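Abbfa_003403 (Acinetobacter baumannii, PDB 4ZXH) probably assembles a peptide product as a four-domain nonribosomal peptide synthetase with condensation, adenylation, phosphopantetheine-bearing carrier and thioesterase domains. Local coordinates at residues I980-T984 and S1076-M1081. Numbering follows the deposited sequence.
Sequences IELCT and STFCYM
Ile-980 and Met-1081 carry a contact that serves as a worked example of apolar packing between a carrier domain and a thioesterase domain. The isoleucine sits on helix 977-990 of the peptidyl carrier protein, while the methionine starts helix 1081-1086 in the thioesterase part, at the end of the loop that follows strand 1067-1070. Ile-980 divides its work between two branches. Its ethyl arm, with CG1 anti to the carbonyl carbon (chi1 -69°) and then fully extended, drives CD1 into the loop, 3.5 Å from CB of Phe-1078 and 3.6 Å from OG of Ser-1076. The two side chains of Ile-980 and Phe-1078 cross nearly at right angles, and CD1 lies at the edge of the aromatic ring, near its plane, instead of over a face. The shorter branch, CG2, faces Thr-1077 OG1 at 3.7 Å and Met-1081 SD at 4.0 Å.

The side chains of Ile-980 and Met-1081 cross at a slant, CG2 lying against the sulfur while CE reaches past it. The methionine chain runs straight to SD and bends there (chi3 84°), which brings CE to the helix, 3.8 Å from CB of Cys-983 and close to the hydroxyl of Thr-984. On the loop side, Ser-1076 OG accepts a nearly straight bond (168°) from the backbone N of Phe-1078 at 3.1 Å, an ST turn that holds the same oxygen that touches CD1. Pro-974 touches both Cys-983 and Met-1081, and the Phe-1078 ring meets that of Tyr-1194.

Ser-1076 OG and, weakly, Thr-984 OG1, to the carbonyl O of Ile-980, bond within their own segments. No hydrogen bond spans the two, which meet mainly through methyl, methylene and thioether surfaces, so the fit depends on side-chain shape more than on directional bonds.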
loop_
_atom_site.group_PDB
_atom_site.type_symbol
_atom_site.label_atom_id
_atom_site.label_comp_id
_atom_site.label_asym_id
_atom_site.label_seq_id
_atom_site.Cartn_x
_atom_site.Cartn_y
_atom_site.Cartn_z
ATOM N N ILE A 980 23.149 12.725 -12.836
ATOM C CA ILE A 980 23.564 12.698 -14.243
ATOM C C ILE A 980 23.769 11.259 -14.743
ATOM O O ILE A 980 23.267 10.896 -15.808
ATOM C CB ILE A 980 24.844 13.527 -14.476
ATOM C CG1 ILE A 980 24.518 15.010 -14.279
ATOM C CG2 ILE A 980 25.379 13.300 -15.870
ATOM C CD1 ILE A 980 25.714 15.943 -14.420
ATOM N N GLU A 981 24.456 10.430 -13.956
ATOM C CA GLU A 981 24.688 9.039 -14.333
ATOM C C GLU A 981 23.391 8.208 -14.392
ATOM O O GLU A 981 23.227 7.368 -15.274
ATOM C CB GLU A 981 25.674 8.382 -13.370
ATOM C CG GLU A 981 25.944 6.921 -13.686
ATOM C CD GLU A 981 27.264 6.682 -14.410
ATOM O OE1 GLU A 981 28.265 7.363 -14.079
ATOM O OE2 GLU A 981 27.291 5.811 -15.316
ATOM N N LEU A 982 22.469 8.430 -13.465
ATOM C CA LEU A 982 21.207 7.694 -13.500
ATOM C C LEU A 982 20.332 8.137 -14.674
ATOM O O LEU A 982 19.688 7.310 -15.310
ATOM C CB LEU A 982 20.440 7.857 -12.188
ATOM C CG LEU A 982 21.145 7.280 -10.955
ATOM C CD1 LEU A 982 20.435 7.692 -9.645
ATOM C CD2 LEU A 982 21.263 5.758 -11.091
ATOM N N CYS A 983 20.309 9.433 -14.974
ATOM C CA CYS A 983 19.487 9.902 -16.081
ATOM C C CYS A 983 19.977 9.313 -17.380
ATOM O O CYS A 983 19.201 8.705 -18.113
ATOM C CB CYS A 983 19.476 11.425 -16.180
ATOM S SG CYS A 983 18.338 12.207 -15.057
ATOM N N THR A 984 21.263 9.484 -17.662
ATOM C CA THR A 984 21.851 8.852 -18.837
ATOM C C THR A 984 21.567 7.342 -18.888
ATOM O O THR A 984 21.292 6.792 -19.945
ATOM C CB THR A 984 23.342 9.090 -18.877
ATOM O OG1 THR A 984 23.555 10.484 -19.067
ATOM C CG2 THR A 984 23.939 8.387 -20.039
ATOM N N SER A 1076 31.927 19.231 -14.413
ATOM C CA SER A 1076 30.837 18.293 -14.624
ATOM C C SER A 1076 30.505 18.062 -16.103
ATOM O O SER A 1076 30.931 18.820 -16.965
ATOM C CB SER A 1076 29.614 18.800 -13.881
ATOM O OG SER A 1076 28.450 18.244 -14.397
ATOM N N THR A 1077 29.735 17.015 -16.388
ATOM C CA THR A 1077 29.408 16.663 -17.759
ATOM C C THR A 1077 27.997 17.066 -18.155
ATOM O O THR A 1077 27.577 16.793 -19.281
ATOM C CB THR A 1077 29.549 15.161 -17.988
ATOM O OG1 THR A 1077 28.701 14.469 -17.071
ATOM C CG2 THR A 1077 31.004 14.713 -17.760
ATOM N N PHE A 1078 27.271 17.710 -17.239
ATOM C CA PHE A 1078 25.856 18.020 -17.440
ATOM C C PHE A 1078 25.532 18.719 -18.771
ATOM O O PHE A 1078 24.499 18.453 -19.396
ATOM C CB PHE A 1078 25.330 18.897 -16.303
ATOM C CG PHE A 1078 23.954 19.447 -16.571
ATOM C CD1 PHE A 1078 22.823 18.728 -16.199
ATOM C CD2 PHE A 1078 23.788 20.650 -17.235
ATOM C CE1 PHE A 1078 21.539 19.195 -16.475
ATOM C CE2 PHE A 1078 22.489 21.137 -17.524
ATOM C CZ PHE A 1078 21.371 20.408 -17.140
ATOM N N CYS A 1079 26.393 19.648 -19.169
ATOM C CA CYS A 1079 26.197 20.445 -20.385
ATOM C C CYS A 1079 26.246 19.653 -21.698
ATOM O O CYS A 1079 25.947 20.233 -22.744
ATOM C CB CYS A 1079 27.268 21.541 -20.449
ATOM S SG CYS A 1079 29.003 20.810 -20.489
ATOM N N TYR A 1080 26.664 18.372 -21.660
ATOM C CA TYR A 1080 26.752 17.525 -22.870
ATOM C C TYR A 1080 25.537 16.619 -23.028
ATOM O O TYR A 1080 25.358 16.022 -24.082
ATOM C CB TYR A 1080 28.033 16.659 -22.866
ATOM C CG TYR A 1080 29.267 17.498 -22.776
ATOM C CD1 TYR A 1080 29.547 18.442 -23.757
ATOM C CD2 TYR A 1080 30.131 17.403 -21.690
ATOM C CE1 TYR A 1080 30.643 19.257 -23.678
ATOM C CE2 TYR A 1080 31.252 18.219 -21.608
ATOM C CZ TYR A 1080 31.491 19.149 -22.606
ATOM O OH TYR A 1080 32.580 19.982 -22.546
ATOM N N MET A 1081 24.706 16.492 -21.989
ATOM C CA MET A 1081 23.530 15.638 -22.106
ATOM C C MET A 1081 22.623 16.094 -23.246
ATOM O O MET A 1081 22.332 15.320 -24.148
ATOM C CB MET A 1081 22.740 15.589 -20.810
ATOM C CG MET A 1081 23.552 15.155 -19.622
ATOM S SD MET A 1081 22.537 15.000 -18.119
ATOM C CE MET A 1081 21.929 13.332 -18.411
#